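Local atomic coordinates of type IV pilus assembly protein PilF (Thermus thermophilus HB8, PDB entry 5OIU), a protein that probably powers type IVa pilus assembly as a hexameric AAA+ motor ATPase that binds ATP and turns its hydrolysis into mechanical work. Residues C[280-285]-C[318-323]; C[274-279]-C[364-369]; C[13-18]-C[25-30]. One frame throughout, in Å; residues are numbered along the deposited sequence.

In the fold
Following the chain from its N terminus, contact 3 comes first: it closes the short connection from helix 6-22 to strand 26-31 and sets the helix against the six-stranded antiparallel sheet. The other two contacts share strand 269-281 of the nucleotide-binding sheet. Residues 274-279 open contact 2, and residues 280-285, directly after them, open contact 1. Contact 1 closes first, at 318-323, drawing the intervening excursion together at a zinc ion; contact 2 closes later, at 364-369, and so encloses it, without crossing. The centres of contacts 1 and 2 lie about 22 Å apart. Contact 3 is in series with both and touches neither, its nearest atoms being about 9 Å from contact 1.

Contact 1. Residues C[280-285]-C[318-323]; sequences RVCEHC and ERCGGT. With ZN (zinc ion), chain S.
Cys282 SG is gripped twice: it binds the zinc ion at 2.4 Å and accepts the backbone N-H of His284, with His284 N to Cys282 SG 3.4 Å and an angle of 165° at the hydrogen. The site is a CxxC zinc site. Cys282 and Cys285 lie in the turn that follows strand 269-281; Cys320 reaches the metal from the other segment, with Cys320 SG to zinc 2.3 Å, and Cys317 completes the four-cysteine set. Cys285 SG closes on the ion at 2.4 Å. The cysteines do not all present sulfur alike: Cys282 points SG anti to its backbone N (chi1 171°), whereas in Cys285, its neighbour in the same turn, and in Cys320 across the contact, the sulfur stands between backbone N and carbonyl carbon. With the metal holding both sides, the methylenes also meet, Cys282 CB to Cys320 CB being 3.7 Å. No hydrogen bond joins the segments, so they are held by the metal and by side-chain packing. Toward solvent, His284 and Arg319 run side by side, their flat groups turned 43° apart: Arg319 CB lies at the edge of the imidazole in its plane, and Arg319 CG is 3.5 Å from His284 ND1. Beyond Cys320 a type II' turn runs to Thr323, with Gly321 taking the positive phi that favours glycine. The backbone N of Thr323 bonds to Cys320 O, and Thr323 OG1 donates to that same oxygen in the carbonyl plane at 2.7 Å.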
loop_
_atom_site.group_PDB
_atom_site.type_symbol
_atom_site.label_atom_id
_atom_site.label_comp_id
_atom_site.label_asym_id
_atom_site.label_seq_id
_atom_site.Cartn_x
_atom_site.Cartn_y
_atom_site.Cartn_z
ATOM N N ARG C 280 -7.872 0.445 41.778
ATOM C CA ARG C 280 -6.908 0.751 42.815
ATOM C C ARG C 280 -7.137 -0.146 44.028
ATOM O O ARG C 280 -8.258 -0.222 44.543
ATOM C CB ARG C 280 -7.050 2.219 43.191
ATOM C CG ARG C 280 -6.009 2.718 44.117
ATOM C CD ARG C 280 -6.079 4.214 44.168
ATOM N NE ARG C 280 -4.902 4.750 44.833
ATOM C CZ ARG C 280 -4.610 6.040 44.891
ATOM N NH1 ARG C 280 -5.423 6.928 44.318
ATOM N NH2 ARG C 280 -3.509 6.431 45.519
ATOM N N VAL C 281 -6.077 -0.819 44.485
ATOM C CA VAL C 281 -6.214 -1.750 45.601
ATOM C C VAL C 281 -6.667 -1.009 46.855
ATOM O O VAL C 281 -6.104 0.035 47.213
ATOM C CB VAL C 281 -4.883 -2.477 45.852
ATOM C CG1 VAL C 281 -4.962 -3.287 47.135
ATOM C CG2 VAL C 281 -4.515 -3.373 44.670
ATOM N N CYS C 282 -7.679 -1.556 47.533
ATOM C CA CYS C 282 -8.103 -1.016 48.821
ATOM C C CYS C 282 -6.941 -0.961 49.809
ATOM O O CYS C 282 -6.102 -1.861 49.872
ATOM C CB CYS C 282 -9.237 -1.855 49.410
ATOM S SG CYS C 282 -9.681 -1.416 51.139
ATOM N N GLU C 283 -6.896 0.110 50.592
ATOM C CA GLU C 283 -5.749 0.326 51.461
ATOM C C GLU C 283 -5.824 -0.458 52.758
ATOM O O GLU C 283 -4.792 -0.634 53.411
ATOM C CB GLU C 283 -5.606 1.810 51.788
ATOM C CG GLU C 283 -5.119 2.632 50.635
ATOM C CD GLU C 283 -3.656 2.383 50.319
ATOM O OE1 GLU C 283 -3.040 1.471 50.926
ATOM O OE2 GLU C 283 -3.120 3.117 49.458
ATOM N N HIS C 284 -7.010 -0.938 53.132
ATOM C CA HIS C 284 -7.235 -1.507 54.454
ATOM C C HIS C 284 -7.232 -3.032 54.478
ATOM O O HIS C 284 -7.094 -3.613 55.559
ATOM C CB HIS C 284 -8.558 -0.984 55.030
ATOM C CG HIS C 284 -8.626 0.511 55.120
ATOM N ND1 HIS C 284 -9.754 1.230 54.777
ATOM C CD2 HIS C 284 -7.698 1.424 55.501
ATOM C CE1 HIS C 284 -9.517 2.520 54.943
ATOM N NE2 HIS C 284 -8.277 2.665 55.379
ATOM N N CYS C 285 -7.393 -3.696 53.333
ATOM C CA CYS C 285 -7.186 -5.136 53.256
ATOM C C CYS C 285 -6.037 -5.491 52.323
ATOM O O CYS C 285 -5.963 -6.622 51.838
ATOM C CB CYS C 285 -8.458 -5.846 52.808
ATOM S SG CYS C 285 -9.058 -5.273 51.243
ATOM N N GLU C 318 -14.916 -4.446 54.627
ATOM C CA GLU C 318 -16.100 -3.593 54.706
ATOM C C GLU C 318 -15.928 -2.281 53.939
ATOM O O GLU C 318 -16.901 -1.775 53.374
ATOM C CB GLU C 318 -16.433 -3.309 56.178
ATOM C CG GLU C 318 -16.216 -4.503 57.123
ATOM C CD GLU C 318 -14.846 -4.483 57.803
ATOM O OE1 GLU C 318 -14.527 -3.489 58.494
ATOM O OE2 GLU C 318 -14.078 -5.460 57.623
ATOM N N ARG C 319 -14.706 -1.732 53.896
ATOM C CA ARG C 319 -14.427 -0.423 53.301
ATOM C C ARG C 319 -14.349 -0.431 51.769
ATOM O O ARG C 319 -14.175 0.636 51.173
ATOM C CB ARG C 319 -13.115 0.152 53.875
ATOM C CG ARG C 319 -13.204 0.738 55.305
ATOM C CD ARG C 319 -13.868 2.138 55.358
ATOM N NE ARG C 319 -15.322 2.107 55.118
ATOM C CZ ARG C 319 -15.995 2.952 54.325
ATOM N NH1 ARG C 319 -17.310 2.827 54.187
ATOM N NH2 ARG C 319 -15.364 3.920 53.660
ATOM N N CYS C 320 -14.488 -1.582 51.106
ATOM C CA CYS C 320 -14.303 -1.644 49.660
ATOM C C CYS C 320 -15.314 -2.577 49.003
ATOM O O CYS C 320 -15.016 -3.183 47.966
ATOM C CB CYS C 320 -12.879 -2.103 49.311
ATOM S SG CYS C 320 -12.474 -3.777 49.902
ATOM N N GLY C 321 -16.510 -2.703 49.580
ATOM C CA GLY C 321 -17.423 -3.748 49.133
ATOM C C GLY C 321 -16.834 -5.103 49.481
ATOM O O GLY C 321 -16.266 -5.296 50.556
ATOM N N GLY C 322 -16.947 -6.054 48.567
ATOM C CA GLY C 322 -16.113 -7.233 48.654
ATOM C C GLY C 322 -14.894 -7.143 47.775
ATOM O O GLY C 322 -14.022 -8.016 47.848
ATOM N N THR C 323 -14.775 -6.045 47.021
ATOM C CA THR C 323 -14.034 -6.013 45.765
ATOM C C THR C 323 -12.523 -6.124 45.946
ATOM O O THR C 323 -11.840 -6.680 45.077
ATOM C CB THR C 323 -14.367 -4.714 45.033
ATOM O OG1 THR C 323 -13.668 -3.636 45.665
ATOM C CG2 THR C 323 -15.868 -4.418 45.099
HETATM ZN ZN ZN S . -10.787 -3.571 51.469
#

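Contact 2. Residues C[274-279]-C[364-369]; sequences SQRLVR and KTLRED. With ATP (adenosine-5'-triphosphate), chain Q.
Leu366 and Arg276 cross at about a right angle, the leucine laying its CD1 methyl over one face of the guanidinium. Leu366 CD1 stands 3.3 Å from Arg276 NH1, offset toward the rim of the flat group and not over its middle, and touches Arg276 CZ at 3.5 Å. The arginine's aliphatic part shares the same methyl, as Arg276 CG is 3.8 Å from Leu366 CD1. What brings the guanidinium here is a fold in the side chain at chi2 (-61°), which turns it back along its own strand. There Arg276 NH1 donates to Gln275 O at 3.2 Å, a nearly straight bond (163°) that meets the oxygen from well above the carbonyl plane, while Ser274 OG receives a weak bond from the same nitrogen at the edge. Arg276 NH2 is held by Asn246 O. An alanine here is likely to leave Asn246 O without this donor and to open a gap beneath the Leu366 CD1 methyl. The other branch of the leucine meets backbone, Leu366 CD2 lying 3.6 Å from Ser274 O and 4.0 Å from Gln275 CA. Just before Leu366, Thr365 and Glu368 form a capping box: Glu368 N bonds to Thr365 OG1 at 3.2 Å, and Thr365 N to Glu368 OE1. On the strand, Leu277 CD1 touches the ATP ribose at O4', and Gln275 bonds to Ser153 O of the ATP pocket and to Thr158. Strand 269-281 lies in the nucleotide-binding sheet between parallel strand 143-148 and antiparallel strand 328-336, with the start of helix 366-374 against Arg276 and helix 381-387 packing on both Arg276 and Val278 through Arg387.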
loop_
_atom_site.group_PDB
_atom_site.type_symbol
_atom_site.label_atom_id
_atom_site.label_comp_id
_atom_site.label_asym_id
_atom_site.label_seq_id
_atom_site.Cartn_x
_atom_site.Cartn_y
_atom_site.Cartn_z
ATOM N N SER C 274 -0.934 7.872 25.530
ATOM C CA SER C 274 -1.947 6.830 25.614
ATOM C C SER C 274 -2.169 6.452 27.064
ATOM O O SER C 274 -1.207 6.322 27.825
ATOM C CB SER C 274 -1.534 5.578 24.839
ATOM O OG SER C 274 -2.654 4.742 24.675
ATOM N N GLN C 275 -3.421 6.248 27.457
ATOM C CA GLN C 275 -3.599 5.890 28.853
ATOM C C GLN C 275 -4.747 4.905 29.066
ATOM O O GLN C 275 -5.585 4.674 28.188
ATOM C CB GLN C 275 -3.782 7.149 29.717
ATOM C CG GLN C 275 -4.976 8.042 29.420
ATOM C CD GLN C 275 -5.032 9.205 30.422
ATOM O OE1 GLN C 275 -4.203 10.116 30.389
ATOM N NE2 GLN C 275 -5.993 9.152 31.331
ATOM N N ARG C 276 -4.737 4.310 30.259
ATOM C CA ARG C 276 -5.765 3.404 30.751
ATOM C C ARG C 276 -6.080 3.736 32.204
ATOM O O ARG C 276 -5.232 4.251 32.941
ATOM C CB ARG C 276 -5.326 1.929 30.677
ATOM C CG ARG C 276 -4.963 1.468 29.312
ATOM C CD ARG C 276 -6.152 1.588 28.382
ATOM N NE ARG C 276 -5.908 0.776 27.197
ATOM C CZ ARG C 276 -5.192 1.195 26.158
ATOM N NH1 ARG C 276 -4.686 2.437 26.147
ATOM N NH2 ARG C 276 -4.992 0.380 25.125
ATOM N N LEU C 277 -7.285 3.387 32.634
ATOM C CA LEU C 277 -7.604 3.405 34.058
ATOM C C LEU C 277 -7.616 1.974 34.617
ATOM O O LEU C 277 -8.289 1.088 34.075
ATOM C CB LEU C 277 -8.940 4.110 34.291
ATOM C CG LEU C 277 -8.997 5.612 33.951
ATOM C CD1 LEU C 277 -10.305 6.242 34.434
ATOM C CD2 LEU C 277 -7.818 6.377 34.538
ATOM N N VAL C 278 -6.838 1.744 35.681
ATOM C CA VAL C 278 -6.848 0.483 36.419
ATOM C C VAL C 278 -7.512 0.722 37.761
ATOM O O VAL C 278 -7.520 1.836 38.293
ATOM C CB VAL C 278 -5.456 -0.147 36.669
ATOM C CG1 VAL C 278 -4.693 -0.374 35.387
ATOM C CG2 VAL C 278 -4.670 0.695 37.625
ATOM N N ARG C 279 -8.055 -0.351 38.321
ATOM C CA ARG C 279 -8.674 -0.269 39.628
ATOM C C ARG C 279 -7.600 -0.288 40.709
ATOM O O ARG C 279 -6.560 -0.948 40.581
ATOM C CB ARG C 279 -9.659 -1.415 39.828
ATOM C CG ARG C 279 -10.949 -1.201 39.085
ATOM C CD ARG C 279 -11.973 -2.203 39.521
ATOM N NE ARG C 279 -11.556 -3.547 39.155
ATOM C CZ ARG C 279 -12.108 -4.667 39.622
ATOM N NH1 ARG C 279 -13.111 -4.618 40.494
ATOM N NH2 ARG C 279 -11.649 -5.840 39.212
ATOM N N LYS C 364 8.612 4.029 28.061
ATOM C CA LYS C 364 7.942 2.933 28.747
ATOM C C LYS C 364 6.543 2.714 28.176
ATOM O O LYS C 364 5.833 3.674 27.837
ATOM C CB LYS C 364 7.851 3.203 30.246
ATOM C CG LYS C 364 9.171 3.524 30.886
ATOM C CD LYS C 364 9.395 2.712 32.153
ATOM C CE LYS C 364 10.886 2.365 32.339
ATOM N NZ LYS C 364 11.312 1.116 31.613
ATOM N N THR C 365 6.154 1.436 28.066
ATOM C CA THR C 365 4.820 1.070 27.596
ATOM C C THR C 365 3.823 1.078 28.744
ATOM O O THR C 365 4.190 1.094 29.918
ATOM C CB THR C 365 4.776 -0.329 26.972
ATOM O OG1 THR C 365 5.088 -1.305 27.973
ATOM C CG2 THR C 365 5.709 -0.459 25.820
ATOM N N LEU C 366 2.540 1.021 28.366
ATOM C CA LEU C 366 1.451 0.894 29.326
ATOM C C LEU C 366 1.701 -0.230 30.333
ATOM O O LEU C 366 1.505 -0.062 31.543
ATOM C CB LEU C 366 0.149 0.624 28.583
ATOM C CG LEU C 366 -0.583 1.694 27.794
ATOM C CD1 LEU C 366 -1.845 1.065 27.186
ATOM C CD2 LEU C 366 -0.900 2.882 28.696
ATOM N N ARG C 367 2.098 -1.403 29.836
ATOM C CA ARG C 367 2.226 -2.560 30.709
ATOM C C ARG C 367 3.450 -2.434 31.604
ATOM O O ARG C 367 3.411 -2.815 32.785
ATOM C CB ARG C 367 2.287 -3.825 29.866
ATOM C CG ARG C 367 2.361 -5.098 30.662
ATOM C CD ARG C 367 2.627 -6.240 29.721
ATOM N NE ARG C 367 1.400 -6.794 29.173
ATOM C CZ ARG C 367 1.301 -7.343 27.962
ATOM N NH1 ARG C 367 2.370 -7.396 27.160
ATOM N NH2 ARG C 367 0.133 -7.842 27.559
ATOM N N GLU C 368 4.538 -1.876 31.067
ATOM C CA GLU C 368 5.687 -1.543 31.901
ATOM C C GLU C 368 5.297 -0.541 32.986
ATOM O O GLU C 368 5.586 -0.745 34.172
ATOM C CB GLU C 368 6.819 -1.004 31.026
ATOM C CG GLU C 368 7.631 -2.089 30.303
ATOM C CD GLU C 368 8.325 -1.560 29.056
ATOM O OE1 GLU C 368 8.322 -0.331 28.864
ATOM O OE2 GLU C 368 8.870 -2.359 28.260
ATOM N N ASP C 369 4.620 0.541 32.600
ATOM C CA ASP C 369 4.133 1.503 33.583
ATOM C C ASP C 369 3.183 0.832 34.566
ATOM O O ASP C 369 3.282 1.030 35.786
ATOM C CB ASP C 369 3.449 2.681 32.874
ATOM C CG ASP C 369 3.212 3.882 33.803
ATOM O OD1 ASP C 369 4.203 4.574 34.159
ATOM O OD2 ASP C 369 2.033 4.147 34.161
HETATM P PG ATP Q . -14.808 9.625 26.801
HETATM O O1G ATP Q . -14.295 8.416 26.026
HETATM O O2G ATP Q . -14.474 10.955 26.158
HETATM O O3G ATP Q . -16.254 9.544 27.216
HETATM P PB ATP Q . -12.604 10.062 28.597
HETATM O O1B ATP Q . -11.635 9.126 27.922
HETATM O O2B ATP Q . -12.524 11.555 28.386
HETATM O O3B ATP Q . -14.105 9.592 28.261
HETATM P PA ATP Q . -13.028 10.926 31.243
HETATM O O1A ATP Q . -12.085 12.043 31.603
HETATM O O2A ATP Q . -14.430 11.279 30.810
HETATM O O3A ATP Q . -12.455 9.859 30.183
HETATM O "O5'" ATP Q . -13.084 10.049 32.584
HETATM C "C5'" ATP Q . -13.914 8.895 32.704
HETATM C "C4'" ATP Q . -14.078 8.632 34.196
HETATM O "O4'" ATP Q . -12.825 8.276 34.792
HETATM C "C3'" ATP Q . -14.570 9.888 34.888
HETATM O "O3'" ATP Q . -15.569 9.422 35.815
HETATM C "C2'" ATP Q . -13.309 10.452 35.538
HETATM O "O2'" ATP Q . -13.551 11.277 36.693
HETATM C "C1'" ATP Q . -12.479 9.197 35.821
HETATM N N9 ATP Q . -11.023 9.432 35.750
HETATM C C8 ATP Q . -10.388 10.027 34.716
HETATM N N7 ATP Q . -9.049 10.086 34.939
HETATM C C5 ATP Q . -8.806 9.530 36.137
HETATM C C6 ATP Q . -7.603 9.279 36.961
HETATM N N6 ATP Q . -6.367 9.655 36.542
HETATM N N1 ATP Q . -7.775 8.663 38.149
HETATM C C2 ATP Q . -9.002 8.287 38.568
HETATM N N3 ATP Q . -10.139 8.481 37.870
HETATM C C4 ATP Q . -10.111 9.090 36.665
#

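Contact 3. Residues C[13-18]-C[25-30]; sequences KQVIRE and SDIHIE
Val15, Ile16 and Ile27, which meet between helix and strand, are all aliphatic, so no flat side chain offers a face or an edge across this contact; the flat groups of the strand belong to other neighbours. The carboxylate of Asp26 is met from above its plane by Ser25 OG, at 2.7 Å from Asp26 OD2, and also forms a salt bridge with Arg110. His28 bonds through its two ring nitrogens to Lys106 and to Asp211 of the second subunit. Across the interface itself, Val15 and Ile27 reach toward each other tip to tip, with Val15 CG2 to Ile27 CG2 at 3.9 Å. Both methyls point anti to their own backbone N, which aims them at each other between elements whose nearest CA atoms, those of Val15 and Ile27, are 7.9 Å apart. Helix 6-22 here packs on the six-stranded antiparallel sheet that holds strand 26-31, a helix-on-sheet layer consistent with the N-terminal domain of secretion ATPases. The long branch of Ile27 is extended at chi2 (178°), carrying CD1 past the valine side chain to the helix backbone, where Ile27 CD1 lies 3.9 Å from Val15 O and 4.1 Å from Ile16 CA. Ile16 adds a looser touch, its CG1 4.3 Å from Ile27 CD1. Around this core, Tyr49 touches Val15 and Tyr85 touches Ile16, while Leu40 packs on both Val15 and Ile27. Within the helix, Glu18 N donates to Gln14 O at 2.8 Å, one turn spanning Val15, which points at the strand, and Ile16, which only brushes Ile27.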
loop_
_atom_site.group_PDB
_atom_site.type_symbol
_atom_site.label_atom_id
_atom_site.label_comp_id
_atom_site.label_asym_id
_atom_site.label_seq_id
_atom_site.Cartn_x
_atom_site.Cartn_y
_atom_site.Cartn_z
ATOM N N LYS C 13 -36.586 7.913 33.826
ATOM C CA LYS C 13 -36.220 8.924 34.812
ATOM C C LYS C 13 -36.435 8.424 36.232
ATOM O O LYS C 13 -35.739 8.860 37.152
ATOM C CB LYS C 13 -36.998 10.214 34.559
ATOM C CG LYS C 13 -36.429 11.039 33.392
ATOM C CD LYS C 13 -37.140 12.382 33.197
ATOM C CE LYS C 13 -36.563 13.144 31.992
ATOM N NZ LYS C 13 -37.307 14.411 31.677
ATOM N N GLN C 14 -37.354 7.484 36.427
ATOM C CA GLN C 14 -37.578 6.950 37.765
ATOM C C GLN C 14 -36.505 5.945 38.160
ATOM O O GLN C 14 -36.028 5.964 39.301
ATOM C CB GLN C 14 -38.962 6.303 37.855
ATOM C CG GLN C 14 -39.431 5.969 39.276
ATOM C CD GLN C 14 -40.895 5.514 39.328
ATOM O OE1 GLN C 14 -41.451 5.043 38.331
ATOM N NE2 GLN C 14 -41.521 5.658 40.496
ATOM N N VAL C 15 -36.118 5.052 37.249
ATOM C CA VAL C 15 -35.134 4.052 37.642
ATOM C C VAL C 15 -33.790 4.725 37.839
ATOM O O VAL C 15 -33.030 4.360 38.748
ATOM C CB VAL C 15 -35.076 2.869 36.633
ATOM C CG1 VAL C 15 -34.431 3.237 35.335
ATOM C CG2 VAL C 15 -34.337 1.682 37.234
ATOM N N ILE C 16 -33.505 5.767 37.060
ATOM C CA ILE C 16 -32.275 6.517 37.276
ATOM C C ILE C 16 -32.338 7.273 38.603
ATOM O O ILE C 16 -31.387 7.226 39.396
ATOM C CB ILE C 16 -31.981 7.443 36.078
ATOM C CG1 ILE C 16 -32.049 6.640 34.771
ATOM C CG2 ILE C 16 -30.600 8.139 36.242
ATOM C CD1 ILE C 16 -31.404 7.307 33.559
ATOM N N ARG C 17 -33.445 7.912 38.882
ATOM C CA ARG C 17 -33.587 8.543 40.163
ATOM C C ARG C 17 -33.368 7.533 41.256
ATOM O O ARG C 17 -32.627 7.777 42.144
ATOM C CB ARG C 17 -34.926 9.243 40.312
ATOM C CG ARG C 17 -35.055 10.009 41.609
ATOM C CD ARG C 17 -36.301 10.844 41.701
ATOM N NE ARG C 17 -37.500 10.017 41.650
ATOM C CZ ARG C 17 -38.364 9.943 40.634
ATOM N NH1 ARG C 17 -38.201 10.644 39.527
ATOM N NH2 ARG C 17 -39.402 9.143 40.738
ATOM N N GLU C 18 -34.005 6.386 41.170
ATOM C CA GLU C 18 -33.897 5.385 42.226
ATOM C C GLU C 18 -32.481 4.816 42.339
ATOM O O GLU C 18 -31.942 4.694 43.450
ATOM C CB GLU C 18 -34.905 4.257 41.998
ATOM C CG GLU C 18 -36.264 4.485 42.644
ATOM C CD GLU C 18 -36.200 4.611 44.150
ATOM O OE1 GLU C 18 -35.152 4.241 44.743
ATOM O OE2 GLU C 18 -37.213 5.068 44.747
ATOM N N SER C 25 -24.810 0.732 41.426
ATOM C CA SER C 25 -23.713 0.889 40.485
ATOM C C SER C 25 -24.126 0.671 39.034
ATOM O O SER C 25 -23.501 1.252 38.144
ATOM C CB SER C 25 -22.574 -0.066 40.840
ATOM O OG SER C 25 -22.991 -1.394 40.650
ATOM N N ASP C 26 -25.151 -0.135 38.759
ATOM C CA ASP C 26 -25.546 -0.424 37.380
ATOM C C ASP C 26 -27.053 -0.662 37.303
ATOM O O ASP C 26 -27.677 -1.119 38.268
ATOM C CB ASP C 26 -24.799 -1.652 36.826
ATOM C CG ASP C 26 -23.277 -1.566 37.025
ATOM O OD1 ASP C 26 -22.614 -0.942 36.174
ATOM O OD2 ASP C 26 -22.732 -2.102 38.029
ATOM N N ILE C 27 -27.621 -0.375 36.133
ATOM C CA ILE C 27 -29.036 -0.600 35.834
ATOM C C ILE C 27 -29.127 -1.522 34.630
ATOM O O ILE C 27 -28.611 -1.185 33.551
ATOM C CB ILE C 27 -29.769 0.711 35.525
ATOM C CG1 ILE C 27 -29.567 1.745 36.619
ATOM C CG2 ILE C 27 -31.224 0.460 35.293
ATOM C CD1 ILE C 27 -30.254 3.050 36.283
ATOM N N HIS C 28 -29.806 -2.661 34.793
ATOM C CA HIS C 28 -29.995 -3.646 33.724
ATOM C C HIS C 28 -31.458 -3.696 33.307
ATOM O O HIS C 28 -32.333 -3.960 34.143
ATOM C CB HIS C 28 -29.579 -5.050 34.162
ATOM C CG HIS C 28 -28.137 -5.166 34.527
ATOM N ND1 HIS C 28 -27.289 -6.064 33.917
ATOM C CD2 HIS C 28 -27.397 -4.514 35.456
ATOM C CE1 HIS C 28 -26.086 -5.957 34.450
ATOM N NE2 HIS C 28 -26.124 -5.027 35.390
ATOM N N ILE C 29 -31.713 -3.505 32.009
ATOM C CA ILE C 29 -33.051 -3.581 31.428
ATOM C C ILE C 29 -33.056 -4.768 30.469
ATOM O O ILE C 29 -32.638 -4.647 29.307
ATOM C CB ILE C 29 -33.447 -2.273 30.736
ATOM C CG1 ILE C 29 -33.389 -1.138 31.765
ATOM C CG2 ILE C 29 -34.849 -2.372 30.147
ATOM C CD1 ILE C 29 -33.992 0.181 31.315
ATOM N N GLU C 30 -33.522 -5.927 30.953
ATOM C CA GLU C 30 -33.425 -7.189 30.228
ATOM C C GLU C 30 -34.768 -7.614 29.661
ATOM O O GLU C 30 -35.672 -7.970 30.429
ATOM C CB GLU C 30 -32.897 -8.304 31.134
ATOM C CG GLU C 30 -31.815 -7.915 32.134
ATOM C CD GLU C 30 -31.107 -9.143 32.702
ATOM O OE1 GLU C 30 -29.887 -9.072 32.968
ATOM O OE2 GLU C 30 -31.778 -10.197 32.872
#